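CBIX (Paracoccus pantotrophus, PDB 4CCS) serves as the terminal enzyme of siroheme biosynthesis in denitrifying bacteria, probably as a chelatase that inserts ferrous iron into sirohydrochlorin. Local coordinates at residues L58-F63 against P216-E221; P99-A104 against G210-V215; Q108-Q113 against R174-P179; R121-A126 against A165-D170; E137-I142 against L178-T183. All blocks are in the same frame, centred on the assembly; numbering follows the deposited sequence.

Interaction 1: residues L58-F63 against P216-E221; sequences LIYPLF and PAMIAE
The phenol ring of Tyr60 receives Ile219 on one face and Leu62 at its edge. The methyl CG2 of Ile219 stands over the middle of that face as a CH-pi contact, 3.7 Å from the ring centroid and 10° off the ring normal. The other branch of the isoleucine leans toward the hydroxyl end, where CG1 comes to 3.7 Å from Tyr60 CE1, so both branches rest on one side of the ring. In the ring plane, at the edge, lies CD2 of Leu62, which also reaches across to Ile219 CD1 at 4.0 Å. Leu62, the centre of an inverse gamma turn, thus packs against ring edge and isoleucine at once. Tyr60 carries CG anti to its own nitrogen (chi1 -176°), which throws the ring out from the strand toward the helix. Met218 adds a looser touch: its chain bends at chi3 (85°) and brings CE to 4.0 Å from Tyr60 OH. That hydroxyl is engaged elsewhere, in a hydrogen bond with Asp95. The contact packs the C-terminal helix 215-226 onto strand 57-61 of the first parallel sheet; Ile7 of the adjoining strand 4-9 touches both Tyr60 and Ile219, and Leu26 of helix 16-30 meets Leu62 and Ile219.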
# COMPACT_ATOMS: atom_id res chain seq x y z
N LEU A 58 -9.05 16.20 6.69
CA LEU A 58 -9.03 14.75 6.85
C LEU A 58 -7.71 14.25 6.23
O LEU A 58 -7.34 14.70 5.16
CB LEU A 58 -10.22 14.06 6.16
CG LEU A 58 -11.66 14.44 6.57
CD1 LEU A 58 -12.65 13.46 5.98
CD2 LEU A 58 -11.83 14.44 8.08
N ILE A 59 -7.02 13.33 6.90
CA ILE A 59 -5.76 12.76 6.42
C ILE A 59 -5.98 11.30 6.00
O ILE A 59 -6.39 10.49 6.83
CB ILE A 59 -4.64 12.88 7.51
CG1 ILE A 59 -4.47 14.34 8.06
CG2 ILE A 59 -3.31 12.29 7.02
CD1 ILE A 59 -4.14 15.50 6.99
N TYR A 60 -5.71 10.97 4.72
CA TYR A 60 -5.76 9.58 4.26
C TYR A 60 -4.28 9.11 4.18
O TYR A 60 -3.58 9.48 3.24
CB TYR A 60 -6.48 9.39 2.92
CG TYR A 60 -6.60 7.93 2.51
CD1 TYR A 60 -5.60 7.31 1.76
CD2 TYR A 60 -7.71 7.17 2.87
CE1 TYR A 60 -5.70 5.97 1.39
CE2 TYR A 60 -7.82 5.83 2.49
CZ TYR A 60 -6.80 5.23 1.76
OH TYR A 60 -6.92 3.92 1.37
N PRO A 61 -3.82 8.33 5.17
CA PRO A 61 -2.43 7.87 5.16
C PRO A 61 -2.20 6.65 4.27
O PRO A 61 -2.89 5.63 4.43
CB PRO A 61 -2.13 7.59 6.64
CG PRO A 61 -3.48 7.35 7.29
CD PRO A 61 -4.56 7.81 6.35
N LEU A 62 -1.22 6.73 3.36
CA LEU A 62 -0.85 5.58 2.51
C LEU A 62 0.08 4.62 3.29
O LEU A 62 1.17 4.28 2.83
CB LEU A 62 -0.17 6.06 1.21
CG LEU A 62 -1.03 6.80 0.18
CD1 LEU A 62 -0.18 7.27 -0.99
CD2 LEU A 62 -2.16 5.90 -0.35
N PHE A 63 -0.34 4.23 4.50
CA PHE A 63 0.46 3.35 5.36
C PHE A 63 -0.13 1.94 5.30
O PHE A 63 -1.31 1.79 4.98
CB PHE A 63 0.52 3.88 6.80
CG PHE A 63 0.96 5.33 6.99
CD1 PHE A 63 1.62 6.02 5.98
CD2 PHE A 63 0.77 5.97 8.22
CE1 PHE A 63 2.03 7.35 6.17
CE2 PHE A 63 1.17 7.30 8.40
CZ PHE A 63 1.81 7.98 7.37
N PRO A 216 -7.48 4.90 -6.97
CA PRO A 216 -8.17 6.19 -6.73
C PRO A 216 -9.64 6.04 -6.28
O PRO A 216 -10.04 6.69 -5.33
CB PRO A 216 -8.03 6.92 -8.07
CG PRO A 216 -6.78 6.37 -8.66
CD PRO A 216 -6.79 4.91 -8.27
N ALA A 217 -10.41 5.12 -6.90
CA ALA A 217 -11.82 4.88 -6.54
C ALA A 217 -11.94 4.31 -5.13
O ALA A 217 -12.80 4.75 -4.37
CB ALA A 217 -12.48 3.94 -7.55
N MET A 218 -10.99 3.43 -4.73
CA MET A 218 -10.94 2.86 -3.39
C MET A 218 -10.72 3.96 -2.34
O MET A 218 -11.44 4.01 -1.35
CB MET A 218 -9.83 1.77 -3.34
CG MET A 218 -9.76 1.04 -2.03
SD MET A 218 -8.37 -0.11 -1.88
CE MET A 218 -7.11 1.03 -1.33
N ILE A 219 -9.74 4.86 -2.58
CA ILE A 219 -9.45 5.97 -1.66
C ILE A 219 -10.66 6.92 -1.58
O ILE A 219 -11.06 7.32 -0.49
CB ILE A 219 -8.14 6.71 -2.06
CG1 ILE A 219 -6.92 5.74 -2.06
CG2 ILE A 219 -7.89 7.93 -1.14
CD1 ILE A 219 -5.54 6.39 -2.49
N ALA A 220 -11.24 7.26 -2.74
CA ALA A 220 -12.43 8.12 -2.82
C ALA A 220 -13.58 7.59 -1.94
O ALA A 220 -14.20 8.36 -1.20
CB ALA A 220 -12.88 8.24 -4.27
N GLU A 221 -13.83 6.25 -1.99
CA GLU A 221 -14.92 5.64 -1.20
C GLU A 221 -14.65 5.73 0.28
O GLU A 221 -15.58 5.99 1.04
CB GLU A 221 -15.26 4.20 -1.65
CG GLU A 221 -15.75 4.10 -3.09
CD GLU A 221 -16.97 4.92 -3.50
OE1 GLU A 221 -17.80 5.23 -2.62
OE2 GLU A 221 -17.11 5.22 -4.70

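Interaction 2: residues P99-A104 against G210-V215; sequences PALCLA and GLAPQV
Leu101 projects from helix 98-113 into the bend 210-215, and its two methyls divide the work. The tight, buried part is apolar. CD2 meets Val215 CG2 at 3.6 Å, the two side chains crossing at about a right angle, while CD1 lies 3.8 Å from Ala212 CB. With CG anti to the backbone nitrogen (chi1 174°), the leucine fork straddles the methyl of Ala212, whose CB is 4.2 Å from CD2. The turn shapes this seat: Ala212 to Val215 form a type I beta turn, closed by the bond from Val215 N to Ala212 O at 3.2 Å, which brings both ends of the turn to the same leucine. The solvent side belongs to Gln214, where a flexible, exposed polar chain takes the place of a buried methyl. This chain bends at chi2 (84°) and folds back so that OE1 comes to 3.4 Å from Leu101 CD1, a van der Waals approach of amide oxygen to methyl; CB of the same glutamine lies 3.9 Å from that methyl. Shortened to alanine, Leu101 is likely to leave Ala212 and Val215 without their helix partner and to open a gap between helix and turn. The contact sets helix 98-113, which packs on the second parallel sheet, against the segment leading from strand 204-205 into helix 215-226. Val209 also touches Leu101, Phe92 touches Val215, and the next helical residue, Cys102, turns to Ile142 and Leu146 of helix 134-146.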
# COMPACT_ATOMS: atom_id res chain seq x y z
N PRO A 99 -8.56 -6.20 -0.11
CA PRO A 99 -8.53 -7.63 -0.46
C PRO A 99 -9.16 -7.94 -1.82
O PRO A 99 -8.61 -8.76 -2.56
CB PRO A 99 -9.27 -8.31 0.71
CG PRO A 99 -9.06 -7.39 1.85
CD PRO A 99 -9.11 -6.01 1.25
N ALA A 100 -10.26 -7.26 -2.18
CA ALA A 100 -10.92 -7.47 -3.49
C ALA A 100 -10.00 -6.96 -4.62
O ALA A 100 -9.87 -7.62 -5.65
CB ALA A 100 -12.25 -6.75 -3.53
N LEU A 101 -9.31 -5.84 -4.38
CA LEU A 101 -8.36 -5.30 -5.38
C LEU A 101 -7.22 -6.30 -5.68
O LEU A 101 -6.91 -6.54 -6.86
CB LEU A 101 -7.81 -3.92 -4.94
CG LEU A 101 -6.70 -3.32 -5.82
CD1 LEU A 101 -7.17 -3.16 -7.27
CD2 LEU A 101 -6.27 -2.01 -5.28
N CYS A 102 -6.63 -6.90 -4.62
CA CYS A 102 -5.56 -7.90 -4.74
C CYS A 102 -6.06 -9.10 -5.52
O CYS A 102 -5.35 -9.60 -6.39
CB CYS A 102 -5.04 -8.32 -3.37
SG CYS A 102 -4.19 -7.00 -2.46
N LEU A 103 -7.29 -9.55 -5.22
CA LEU A 103 -7.89 -10.69 -5.93
C LEU A 103 -8.10 -10.40 -7.42
O LEU A 103 -7.74 -11.23 -8.25
CB LEU A 103 -9.19 -11.18 -5.25
CG LEU A 103 -9.84 -12.44 -5.84
CD1 LEU A 103 -8.91 -13.65 -5.77
CD2 LEU A 103 -11.17 -12.76 -5.12
N ALA A 104 -8.64 -9.22 -7.77
CA ALA A 104 -8.88 -8.85 -9.16
C ALA A 104 -7.54 -8.76 -9.94
O ALA A 104 -7.46 -9.24 -11.07
CB ALA A 104 -9.61 -7.52 -9.22
N GLY A 210 -0.34 -0.39 -4.91
CA GLY A 210 -0.63 1.06 -4.86
C GLY A 210 -0.75 1.74 -6.24
O GLY A 210 -1.33 2.82 -6.32
N LEU A 211 -0.21 1.11 -7.29
CA LEU A 211 -0.26 1.67 -8.66
C LEU A 211 -1.45 1.17 -9.48
O LEU A 211 -1.61 1.59 -10.63
CB LEU A 211 1.04 1.39 -9.43
CG LEU A 211 2.35 1.95 -8.84
CD1 LEU A 211 3.53 1.56 -9.71
CD2 LEU A 211 2.30 3.47 -8.66
N ALA A 212 -2.29 0.29 -8.91
CA ALA A 212 -3.44 -0.28 -9.62
C ALA A 212 -4.45 0.78 -10.08
O ALA A 212 -4.65 1.76 -9.38
CB ALA A 212 -4.13 -1.35 -8.78
N PRO A 213 -5.14 0.55 -11.23
CA PRO A 213 -6.11 1.55 -11.71
C PRO A 213 -7.29 1.80 -10.78
O PRO A 213 -7.84 2.90 -10.78
CB PRO A 213 -6.56 1.02 -13.09
CG PRO A 213 -5.96 -0.32 -13.26
CD PRO A 213 -4.83 -0.46 -12.26
N GLN A 214 -7.65 0.81 -9.94
CA GLN A 214 -8.80 0.96 -9.03
C GLN A 214 -8.47 1.65 -7.71
O GLN A 214 -9.38 1.87 -6.93
CB GLN A 214 -9.50 -0.38 -8.76
CG GLN A 214 -9.98 -1.10 -10.02
CD GLN A 214 -8.92 -1.93 -10.72
OE1 GLN A 214 -7.73 -1.95 -10.35
NE2 GLN A 214 -9.30 -2.61 -11.79
N VAL A 215 -7.17 1.96 -7.44
CA VAL A 215 -6.79 2.59 -6.17
C VAL A 215 -7.48 3.97 -5.97
O VAL A 215 -8.02 4.18 -4.89
CB VAL A 215 -5.25 2.65 -5.96
CG1 VAL A 215 -4.88 3.55 -4.78
CG2 VAL A 215 -4.68 1.24 -5.76

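Interaction 3: residues Q108-Q113 against R174-P179; sequences QAAETQ and RAICLP
Ile176 supplies over half of the buried surface here, and its terminal methyl does all the touching. CD1 pushes from strand 175-179 against helix 98-113 between two consecutive alanines, 4.1 Å from Ala109 CB and 4.0 Å from Ala110 CB. It comes closer still to the helix backbone, 3.8 Å from Ala110 N, an approach that the small alanine side chains permit. The branch that makes these contacts has CG1 anti to the carbonyl carbon (chi1 -64°) and then an extended chi2 of 161°, which carries the methyl well out from the sheet. Ala109 also contributes its carbonyl to the helix: its oxygen accepts Gln113 N at 3.2 Å and Thr112 OG1 at 2.8 Å. The hydroxyl sits 19° out of the carbonyl plane. The threonine thus folds its polar group back onto the helix backbone one turn earlier. Around these three residues, Leu206 touches both Ala109 and Ile176, and Leu122 of the neighbouring strand 121-126 flanks the isoleucine. Helices layered on a parallel sheet in this way are the general plan of an alpha/beta domain, consistent with the chelatase clan.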
# COMPACT_ATOMS: atom_id res chain seq x y z
N GLN A 108 -6.72 -11.33 -12.97
CA GLN A 108 -6.40 -10.73 -14.29
C GLN A 108 -5.04 -11.26 -14.79
O GLN A 108 -4.93 -11.68 -15.95
CB GLN A 108 -6.39 -9.18 -14.21
CG GLN A 108 -6.09 -8.47 -15.54
CD GLN A 108 -5.13 -7.28 -15.50
OE1 GLN A 108 -4.91 -6.62 -14.47
NE2 GLN A 108 -4.54 -6.95 -16.65
N ALA A 109 -4.03 -11.28 -13.90
CA ALA A 109 -2.68 -11.76 -14.21
C ALA A 109 -2.67 -13.22 -14.64
O ALA A 109 -2.11 -13.53 -15.69
CB ALA A 109 -1.75 -11.57 -13.01
N ALA A 110 -3.35 -14.11 -13.87
CA ALA A 110 -3.44 -15.54 -14.18
C ALA A 110 -4.08 -15.77 -15.55
O ALA A 110 -3.59 -16.61 -16.30
CB ALA A 110 -4.22 -16.27 -13.09
N GLU A 111 -5.12 -14.98 -15.89
CA GLU A 111 -5.85 -15.05 -17.16
C GLU A 111 -4.95 -14.66 -18.34
O GLU A 111 -4.98 -15.35 -19.36
CB GLU A 111 -7.14 -14.22 -17.11
CG GLU A 111 -8.05 -14.33 -18.33
CD GLU A 111 -8.40 -15.73 -18.81
OE1 GLU A 111 -8.80 -16.57 -17.97
OE2 GLU A 111 -8.26 -15.99 -20.02
N THR A 112 -4.12 -13.60 -18.19
CA THR A 112 -3.18 -13.20 -19.26
C THR A 112 -2.13 -14.30 -19.52
O THR A 112 -1.76 -14.53 -20.67
CB THR A 112 -2.53 -11.83 -19.02
OG1 THR A 112 -1.59 -11.93 -17.94
CG2 THR A 112 -3.54 -10.72 -18.78
N GLN A 113 -1.70 -15.01 -18.47
CA GLN A 113 -0.71 -16.09 -18.58
C GLN A 113 -1.30 -17.40 -19.11
O GLN A 113 -0.54 -18.31 -19.47
CB GLN A 113 -0.05 -16.34 -17.21
CG GLN A 113 0.83 -15.21 -16.69
CD GLN A 113 1.91 -14.79 -17.68
OE1 GLN A 113 1.90 -13.67 -18.17
NE2 GLN A 113 2.84 -15.68 -18.02
N ARG A 174 4.25 -21.76 -12.24
CA ARG A 174 2.91 -21.16 -12.18
C ARG A 174 2.71 -20.59 -10.81
O ARG A 174 2.14 -21.23 -9.91
CB ARG A 174 1.81 -22.16 -12.57
CG ARG A 174 1.72 -22.39 -14.06
CD ARG A 174 0.69 -23.44 -14.39
NE ARG A 174 0.57 -23.61 -15.84
CZ ARG A 174 -0.50 -24.11 -16.44
NH1 ARG A 174 -1.55 -24.51 -15.73
NH2 ARG A 174 -0.53 -24.22 -17.76
N ALA A 175 3.28 -19.40 -10.62
CA ALA A 175 3.25 -18.65 -9.38
C ALA A 175 3.19 -17.17 -9.70
O ALA A 175 3.73 -16.73 -10.71
CB ALA A 175 4.49 -18.96 -8.54
N ILE A 176 2.50 -16.41 -8.84
CA ILE A 176 2.35 -14.97 -9.01
C ILE A 176 2.72 -14.31 -7.70
O ILE A 176 2.18 -14.67 -6.64
CB ILE A 176 0.90 -14.55 -9.43
CG1 ILE A 176 0.50 -15.10 -10.82
CG2 ILE A 176 0.70 -13.03 -9.38
CD1 ILE A 176 -1.00 -15.13 -11.09
N CYS A 177 3.61 -13.31 -7.77
CA CYS A 177 3.98 -12.49 -6.64
C CYS A 177 3.37 -11.08 -6.78
O CYS A 177 3.61 -10.37 -7.76
CB CYS A 177 5.50 -12.42 -6.48
SG CYS A 177 6.04 -11.33 -5.13
N LEU A 178 2.57 -10.69 -5.78
CA LEU A 178 1.97 -9.36 -5.70
C LEU A 178 2.69 -8.55 -4.59
O LEU A 178 2.62 -8.95 -3.42
CB LEU A 178 0.47 -9.46 -5.39
CG LEU A 178 -0.26 -8.12 -5.19
CD1 LEU A 178 -0.17 -7.21 -6.47
CD2 LEU A 178 -1.71 -8.35 -4.80
N PRO A 179 3.36 -7.42 -4.95
CA PRO A 179 4.02 -6.59 -3.93
C PRO A 179 2.97 -5.74 -3.23
O PRO A 179 2.30 -4.91 -3.85
CB PRO A 179 5.00 -5.72 -4.74
CG PRO A 179 5.20 -6.47 -6.02
CD PRO A 179 3.85 -7.09 -6.30

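Interaction 4: residues R121-A126 against A165-D170; sequences RLLVAA and ADAARD
Leu123 meets Ala167 and Ala168 in a contact that is apolar at its centre, with a water bridge beside it, where a face of the second parallel sheet lies beside helix 164-167 and the residues after it. The leucine forks over the two alanines: CD1 takes Ala167 CB at 4.0 Å, and CD2 takes Ala168 CB at 3.6 Å, also coming 3.9 Å from Ala168 CA. Its CG is anti to the backbone nitrogen (chi1 -178°), an extended setting that sends both methyls out from the strand toward 167-168. Strand 121-126 is an inner strand of a four-stranded parallel sheet, between 152-157 and 175-179, and the chain passes from strand 152-157 through helix 164-167 to strand 175-179. With a valine here, Ala167 and Ala168 would probably lose the two methyls that now pack them against the sheet. A water supplies a polar link beside the apolar patch. It donates to Ala167 O at 2.7 Å and accepts from Arg121 NH2 at a long 3.3 Å, so the arginine is joined to Ala167 through solvent. NH1 of the same guanidinium is hydrogen-bonded to Thr154 on strand 152-157. Within 165-170, Arg169 NH1 meets Asp166 OD1 in a salt bridge of 3.2 Å, weak as a hydrogen bond at an angle of 125°, and Arg169 NH2 is hydrogen-bonded to Gln198 O. Leu196 and Ala199 of helix 192-199 also touch Ala168.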
# COMPACT_ATOMS: atom_id res chain seq x y z
N ARG A 121 0.12 -20.77 -7.58
CA ARG A 121 0.64 -20.53 -6.24
C ARG A 121 0.79 -19.00 -6.08
O ARG A 121 1.33 -18.35 -6.97
CB ARG A 121 1.99 -21.26 -6.09
CG ARG A 121 2.72 -21.09 -4.78
CD ARG A 121 2.02 -21.77 -3.61
NE ARG A 121 2.93 -21.98 -2.48
CZ ARG A 121 3.30 -21.03 -1.63
NH1 ARG A 121 2.86 -19.78 -1.79
NH2 ARG A 121 4.14 -21.30 -0.65
N LEU A 122 0.34 -18.46 -4.93
CA LEU A 122 0.41 -17.02 -4.67
C LEU A 122 1.39 -16.62 -3.60
O LEU A 122 1.47 -17.27 -2.56
CB LEU A 122 -0.99 -16.46 -4.34
CG LEU A 122 -2.08 -16.74 -5.38
CD1 LEU A 122 -3.40 -16.16 -4.94
CD2 LEU A 122 -1.67 -16.23 -6.77
N LEU A 123 2.14 -15.53 -3.85
CA LEU A 123 3.08 -14.97 -2.89
C LEU A 123 2.81 -13.47 -2.68
O LEU A 123 2.92 -12.68 -3.62
CB LEU A 123 4.54 -15.22 -3.31
CG LEU A 123 5.63 -14.71 -2.36
CD1 LEU A 123 5.66 -15.50 -1.04
CD2 LEU A 123 6.98 -14.78 -3.05
N VAL A 124 2.46 -13.10 -1.46
CA VAL A 124 2.20 -11.71 -1.10
C VAL A 124 3.53 -11.22 -0.51
O VAL A 124 3.97 -11.74 0.53
CB VAL A 124 1.02 -11.58 -0.10
CG1 VAL A 124 0.90 -10.16 0.44
CG2 VAL A 124 -0.30 -12.04 -0.73
N ALA A 125 4.21 -10.28 -1.20
CA ALA A 125 5.49 -9.74 -0.73
C ALA A 125 5.26 -8.38 -0.09
O ALA A 125 4.65 -7.52 -0.69
CB ALA A 125 6.47 -9.62 -1.90
N ALA A 126 5.73 -8.19 1.15
CA ALA A 126 5.49 -6.93 1.84
C ALA A 126 6.70 -6.52 2.69
O ALA A 126 7.58 -7.34 2.96
CB ALA A 126 4.24 -7.05 2.72
N ALA A 165 13.48 -13.87 0.42
CA ALA A 165 14.46 -14.75 -0.23
C ALA A 165 14.22 -16.24 0.10
O ALA A 165 14.58 -17.10 -0.69
CB ALA A 165 15.88 -14.36 0.17
N ASP A 166 13.60 -16.53 1.26
CA ASP A 166 13.26 -17.88 1.69
C ASP A 166 11.85 -18.29 1.21
O ASP A 166 11.68 -19.40 0.71
CB ASP A 166 13.33 -17.99 3.23
CG ASP A 166 14.74 -17.86 3.77
OD1 ASP A 166 15.68 -18.35 3.10
OD2 ASP A 166 14.91 -17.26 4.85
N ALA A 167 10.86 -17.39 1.40
CA ALA A 167 9.45 -17.60 1.06
C ALA A 167 9.20 -17.83 -0.43
O ALA A 167 8.30 -18.60 -0.78
CB ALA A 167 8.62 -16.43 1.56
N ALA A 168 10.01 -17.19 -1.30
CA ALA A 168 9.88 -17.34 -2.75
C ALA A 168 10.67 -18.52 -3.30
O ALA A 168 10.56 -18.80 -4.49
CB ALA A 168 10.31 -16.06 -3.45
N ARG A 169 11.47 -19.20 -2.47
CA ARG A 169 12.29 -20.33 -2.92
C ARG A 169 11.45 -21.62 -3.06
O ARG A 169 10.47 -21.79 -2.34
CB ARG A 169 13.50 -20.52 -1.97
CG ARG A 169 14.59 -21.48 -2.50
CD ARG A 169 15.84 -21.49 -1.65
NE ARG A 169 16.71 -20.35 -1.96
CZ ARG A 169 16.96 -19.35 -1.12
NH1 ARG A 169 16.44 -19.34 0.10
NH2 ARG A 169 17.76 -18.35 -1.49
N ASP A 170 11.82 -22.49 -4.02
CA ASP A 170 11.17 -23.78 -4.30
C ASP A 170 9.66 -23.69 -4.63
O ASP A 170 8.89 -24.59 -4.30
CB ASP A 170 11.44 -24.79 -3.15
CG ASP A 170 12.92 -24.99 -2.88
OD1 ASP A 170 13.67 -25.24 -3.85
OD2 ASP A 170 13.33 -24.87 -1.71
O HOH W 1 6.22 -19.21 0.82

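Interaction 5: residues E137-I142 against L178-T183; sequences EAARRI and LPLFAT
In the beta-alpha-beta unit whose helix 134-146 connects the parallel strands 121-126 and 152-157, Ala139 and Ile142 of that helix pack on Leu180, in the chain following strand 175-179. A single methyl does the touching: Leu180 CD2 lies 4.1 Å from both CA and CB of Ala139, and 4.2 Å from Ile142 CG1. It therefore rests between residues one helical turn apart, at fairly loose van der Waals distances. With CG anti to the backbone nitrogen (chi1 -163°), Leu180 extends its fork toward the helix; it is also the centre of an inverse gamma turn, whose bond from Phe181 N to Pro179 O is weak. The outer face of the helix is polar. Arg140 NH2 donates to Glu137 OE2 at 2.8 Å with a fairly straight angle of 163°; Glu137 OE2 accepts through its anti lone pair, close to the plane of the arginine's guanidinium, and the salt bridge spans one turn. The guanidinium of Arg141 lies over Ala138 CA. Beyond Leu180 the segment runs to Thr183, the N-cap of helix 184-189, whose hydroxyl also bonds Glu186. This is the beta-alpha-beta topology of a parallel alpha/beta domain, consistent with the chelatase clan.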
# COMPACT_ATOMS: atom_id res chain seq x y z
N GLU A 137 0.60 -9.25 10.23
CA GLU A 137 -0.74 -9.83 10.46
C GLU A 137 -1.67 -9.39 9.32
O GLU A 137 -2.42 -10.22 8.79
CB GLU A 137 -1.33 -9.41 11.82
CG GLU A 137 -0.67 -10.06 13.03
CD GLU A 137 -0.90 -11.55 13.20
OE1 GLU A 137 -1.97 -11.92 13.74
OE2 GLU A 137 -0.01 -12.34 12.83
N ALA A 138 -1.56 -8.12 8.89
CA ALA A 138 -2.35 -7.58 7.78
C ALA A 138 -2.03 -8.28 6.45
O ALA A 138 -2.95 -8.56 5.68
CB ALA A 138 -2.15 -6.08 7.66
N ALA A 139 -0.73 -8.57 6.17
CA ALA A 139 -0.36 -9.27 4.93
C ALA A 139 -0.84 -10.71 4.97
O ALA A 139 -1.29 -11.22 3.94
CB ALA A 139 1.15 -9.21 4.70
N ARG A 140 -0.79 -11.37 6.16
CA ARG A 140 -1.30 -12.75 6.27
C ARG A 140 -2.80 -12.80 6.08
O ARG A 140 -3.29 -13.75 5.49
CB ARG A 140 -0.89 -13.43 7.58
CG ARG A 140 0.49 -14.07 7.49
CD ARG A 140 0.88 -14.79 8.78
NE ARG A 140 1.07 -13.85 9.88
CZ ARG A 140 2.22 -13.26 10.18
NH1 ARG A 140 3.31 -13.51 9.47
NH2 ARG A 140 2.28 -12.39 11.19
N ARG A 141 -3.52 -11.75 6.55
CA ARG A 141 -4.98 -11.66 6.35
C ARG A 141 -5.27 -11.59 4.84
O ARG A 141 -6.21 -12.24 4.37
CB ARG A 141 -5.56 -10.41 7.04
CG ARG A 141 -5.90 -10.63 8.50
CD ARG A 141 -6.79 -9.53 9.06
NE ARG A 141 -6.16 -8.20 9.09
CZ ARG A 141 -5.34 -7.77 10.04
NH1 ARG A 141 -4.99 -8.57 11.05
NH2 ARG A 141 -4.83 -6.55 9.99
N ILE A 142 -4.45 -10.81 4.08
CA ILE A 142 -4.59 -10.72 2.62
C ILE A 142 -4.37 -12.11 1.99
O ILE A 142 -5.24 -12.60 1.26
CB ILE A 142 -3.67 -9.62 1.97
CG1 ILE A 142 -4.01 -8.17 2.46
CG2 ILE A 142 -3.67 -9.72 0.42
CD1 ILE A 142 -5.39 -7.58 2.04
N LEU A 178 2.57 -10.69 -5.78
CA LEU A 178 1.97 -9.36 -5.70
C LEU A 178 2.69 -8.55 -4.59
O LEU A 178 2.62 -8.95 -3.42
CB LEU A 178 0.47 -9.46 -5.39
CG LEU A 178 -0.26 -8.12 -5.19
CD1 LEU A 178 -0.17 -7.21 -6.47
CD2 LEU A 178 -1.71 -8.35 -4.80
N PRO A 179 3.36 -7.42 -4.95
CA PRO A 179 4.02 -6.59 -3.93
C PRO A 179 2.97 -5.74 -3.23
O PRO A 179 2.30 -4.91 -3.85
CB PRO A 179 5.00 -5.72 -4.74
CG PRO A 179 5.20 -6.47 -6.02
CD PRO A 179 3.85 -7.09 -6.30
N LEU A 180 2.82 -5.96 -1.92
CA LEU A 180 1.85 -5.25 -1.13
C LEU A 180 2.48 -3.96 -0.60
O LEU A 180 2.86 -3.88 0.57
CB LEU A 180 1.30 -6.19 -0.03
CG LEU A 180 0.00 -5.77 0.64
CD1 LEU A 180 -1.18 -6.04 -0.28
CD2 LEU A 180 -0.17 -6.51 1.97
N PHE A 181 2.64 -2.97 -1.52
CA PHE A 181 3.24 -1.66 -1.25
C PHE A 181 2.27 -0.56 -1.74
O PHE A 181 1.71 -0.67 -2.83
CB PHE A 181 4.60 -1.52 -1.96
CG PHE A 181 5.70 -2.37 -1.37
CD1 PHE A 181 5.80 -3.73 -1.67
CD2 PHE A 181 6.62 -1.82 -0.48
CE1 PHE A 181 6.80 -4.52 -1.08
CE2 PHE A 181 7.64 -2.60 0.08
CZ PHE A 181 7.73 -3.94 -0.23
N ALA A 182 2.13 0.50 -0.94
CA ALA A 182 1.24 1.62 -1.24
C ALA A 182 1.83 2.61 -2.25
O ALA A 182 1.06 3.28 -2.93
CB ALA A 182 0.86 2.34 0.04
N THR A 183 3.18 2.73 -2.32
CA THR A 183 3.83 3.66 -3.25
C THR A 183 4.98 3.02 -3.97
O THR A 183 5.59 2.08 -3.44
CB THR A 183 4.35 4.94 -2.54
OG1 THR A 183 5.50 4.63 -1.73
CG2 THR A 183 3.28 5.66 -1.71

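Overall arrangement
Interactions 3, 4 and 5 share one parallel sheet: Ile176 O and N probably hydrogen-bond to Leu123 N and Arg121 O respectively, Leu123 O lies 3.0 Å from Leu178 N, and Ala125 O lies 2.7 Å from Leu180 N. Interactions 2 and 3 sit along helix 98-113 with centres 13 Å apart, and Cys102 CB packs on Leu178 CD2 at 3.6 Å between them. Interaction 1 belongs to the other sheet, its centre about 28 Å from that of interaction 4, yet it touches interaction 5 through Leu62 and Ala182. Bound D-malate lies near helix 98-113: it touches Leu103 and stands about 9 Å from the side chain of Ala110.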